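Local coordinates for intracellular protein transport protein USO1 (Saccharomyces cerevisiae S288c, PDB 6LSU) that is required for protein transport from the endoplasmic reticulum to the Golgi complex, acting as a homodimeric membrane tether with globular heads and a long coiled-coil tail, at residues 150-153 with 154-157. Numbering follows the deposited sequence.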
ATOM      1  N   LEU A 150     -22.363 -33.043   8.512  1.00 61.67           N
ATOM      2  CA  LEU A 150     -23.171 -33.738   7.464  1.00 65.01           C
ATOM      3  C   LEU A 150     -22.877 -33.076   6.112  1.00 73.66           C
ATOM      4  O   LEU A 150     -22.461 -33.795   5.150  1.00 76.33           O
ATOM      5  CB  LEU A 150     -24.669 -33.649   7.781  1.00 75.58           C
ATOM      6  CG  LEU A 150     -25.602 -34.211   6.707  1.00 76.89           C
ATOM      7  CD1 LEU A 150     -25.429 -35.702   6.581  1.00 81.67           C
ATOM      8  CD2 LEU A 150     -27.047 -33.887   6.998  1.00 79.94           C
ATOM      9  N   LEU A 151     -23.040 -31.743   6.052  1.00 71.72           N
ATOM     10  CA  LEU A 151     -22.738 -30.921   4.849  1.00 69.32           C
ATOM     11  C   LEU A 151     -21.337 -31.276   4.347  1.00 63.32           C
ATOM     12  O   LEU A 151     -21.129 -31.537   3.111  1.00 60.84           O
ATOM     13  CB  LEU A 151     -22.815 -29.434   5.196  1.00 64.13           C
ATOM     14  CG  LEU A 151     -24.214 -28.900   5.445  1.00 60.52           C
ATOM     15  CD1 LEU A 151     -24.147 -27.448   5.848  1.00 58.14           C
ATOM     16  CD2 LEU A 151     -25.113 -29.093   4.245  1.00 61.67           C
ATOM     17  N   VAL A 152     -20.386 -31.327   5.265  1.00 59.43           N
ATOM     18  CA  VAL A 152     -19.008 -31.672   4.825  1.00 67.40           C
ATOM     19  C   VAL A 152     -19.024 -33.063   4.171  1.00 70.82           C
ATOM     20  O   VAL A 152     -18.428 -33.227   3.107  1.00 70.24           O
ATOM     21  CB  VAL A 152     -18.034 -31.576   5.986  1.00 64.66           C
ATOM     22  CG1 VAL A 152     -16.686 -32.149   5.579  1.00 64.53           C
ATOM     23  CG2 VAL A 152     -17.937 -30.133   6.454  1.00 64.93           C
ATOM     24  N   GLU A 153     -19.782 -34.009   4.734  1.00 89.49           N
ATOM     25  CA  GLU A 153     -19.805 -35.418   4.246  1.00 83.59           C
ATOM     26  C   GLU A 153     -20.465 -35.458   2.868  1.00 73.69           C
ATOM     27  O   GLU A 153     -20.024 -36.301   2.082  1.00 70.63           O
ATOM     28  CB  GLU A 153     -20.450 -36.356   5.269  1.00 98.23           C
ATOM     29  CG  GLU A 153     -19.631 -37.621   5.514  1.00111.07           C
ATOM     30  CD  GLU A 153     -18.274 -37.399   6.181  1.00123.72           C
ATOM     31  OE1 GLU A 153     -17.238 -37.854   5.607  1.00128.90           O
ATOM     32  OE2 GLU A 153     -18.250 -36.778   7.273  1.00123.06           O
ATOM     33  N   PHE A 154     -21.389 -34.530   2.559  1.00 70.33           N
ATOM     34  CA  PHE A 154     -22.018 -34.358   1.218  1.00 67.24           C
ATOM     35  C   PHE A 154     -20.996 -34.144   0.075  1.00 71.72           C
ATOM     36  O   PHE A 154     -21.347 -34.383  -1.105  1.00 72.29           O
ATOM     37  CB  PHE A 154     -23.001 -33.181   1.209  1.00 70.43           C
ATOM     38  CG  PHE A 154     -24.324 -33.440   1.886  1.00 72.47           C
ATOM     39  CD1 PHE A 154     -24.764 -34.736   2.141  1.00 74.35           C
ATOM     40  CD2 PHE A 154     -25.172 -32.388   2.195  1.00 71.94           C
ATOM     41  CE1 PHE A 154     -25.984 -34.957   2.759  1.00 75.03           C
ATOM     42  CE2 PHE A 154     -26.408 -32.620   2.783  1.00 75.30           C
ATOM     43  CZ  PHE A 154     -26.808 -33.906   3.078  1.00 70.03           C
ATOM     44  N   TRP A 155     -19.780 -33.671   0.355  1.00 68.89           N
ATOM     45  CA  TRP A 155     -18.749 -33.498  -0.700  1.00 72.45           C
ATOM     46  C   TRP A 155     -18.292 -34.857  -1.248  1.00 79.23           C
ATOM     47  O   TRP A 155     -17.636 -34.876  -2.291  1.00 81.80           O
ATOM     48  CB  TRP A 155     -17.569 -32.643  -0.213  1.00 67.70           C
ATOM     49  CG  TRP A 155     -17.926 -31.195  -0.048  1.00 63.63           C
ATOM     50  CD1 TRP A 155     -18.874 -30.494  -0.760  1.00 60.10           C
ATOM     51  CD2 TRP A 155     -17.401 -30.284   0.933  1.00 57.08           C
ATOM     52  NE1 TRP A 155     -18.932 -29.198  -0.305  1.00 62.02           N
ATOM     53  CE2 TRP A 155     -18.019 -29.033   0.714  1.00 62.52           C
ATOM     54  CE3 TRP A 155     -16.449 -30.383   1.942  1.00 63.61           C
ATOM     55  CZ2 TRP A 155     -17.723 -27.903   1.480  1.00 66.07           C
ATOM     56  CZ3 TRP A 155     -16.127 -29.258   2.683  1.00 67.51           C
ATOM     57  CH2 TRP A 155     -16.772 -28.035   2.469  1.00 68.07           C
ATOM     58  N   GLU A 156     -18.612 -35.962  -0.576  1.00 82.30           N
ATOM     59  CA  GLU A 156     -18.299 -37.329  -1.076  1.00 74.79           C
ATOM     60  C   GLU A 156     -19.404 -37.764  -2.058  1.00 67.82           C
ATOM     61  O   GLU A 156     -19.125 -38.548  -2.944  1.00 69.01           O
ATOM     62  CB  GLU A 156     -18.140 -38.322   0.084  1.00 77.49           C
ATOM     63  CG  GLU A 156     -17.274 -37.844   1.236  1.00 75.39           C
ATOM     64  CD  GLU A 156     -15.897 -37.325   0.830  1.00 91.68           C
ATOM     65  OE1 GLU A 156     -15.367 -37.800  -0.218  1.00 93.20           O
ATOM     66  OE2 GLU A 156     -15.336 -36.419   1.556  1.00 85.53           O
ATOM     67  N   ILE A 157     -20.623 -37.258  -1.946  1.00 63.99           N
ATOM     68  CA  ILE A 157     -21.703 -37.573  -2.930  1.00 63.01           C
ATOM     69  C   ILE A 157     -21.175 -37.252  -4.323  1.00 65.77           C
ATOM     70  O   ILE A 157     -20.483 -36.252  -4.487  1.00 77.11           O
ATOM     71  CB  ILE A 157     -23.016 -36.820  -2.643  1.00 59.79           C
ATOM     72  CG1 ILE A 157     -23.582 -37.190  -1.272  1.00 59.89           C
ATOM     73  CG2 ILE A 157     -24.026 -37.075  -3.753  1.00 64.56           C
ATOM     74  CD1 ILE A 157     -24.944 -36.559  -0.957  1.00 67.60           C
TER
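L150 lays its branch point over one face of the F154 ring, a CH-pi contact at the C-terminal end of helix 145-154 in ARM repeat 2 of the globular head. CG of L150 stands 4.3 Å from the ring centroid and 28° off the ring normal. L150 CD1 lies 3.9 Å from CE1 of F154, while CD2 approaches CZ. L151 meets the same ring differently: its CD2 lies 3.9 Å from F154 CD2, slanting in against the ring. With CG of F154 anti to its carbonyl carbon (chi1 -76°), the ring projects outward from the helix, alongside L150 and L151. V81, from the preceding helix 78-91, and Y75, from the loop before it, also touch the F154 side chain, joining the helix end to the preceding part of the armadillo-like array. Replacing F154 with alanine is likely to strip L150 and L151 of their shared aromatic partner and open a gap beside them.

The backbone bonds change partner here. F154 N donates to L150 O at 2.9 Å, an i to i-4 bond nearly in line with the C=O (C=O...N angle 160°). The next two amides reach back three residues, each sitting above the acceptor's carbonyl plane. W155 N meets V152 O at 3.1 Å; E156 N meets E153 O at 3.0 Å. This shift is consistent with a tighter, 3-10-like turn leading into the loop before helix 160-174. The W155 indole turns toward helices 160-174 and 191-198, touching I167, L170 and M195. V152 CG1 slants in to CE3 of the six-membered ring of W155 at 4.1 Å, on the face that V152 CA also covers near the rim.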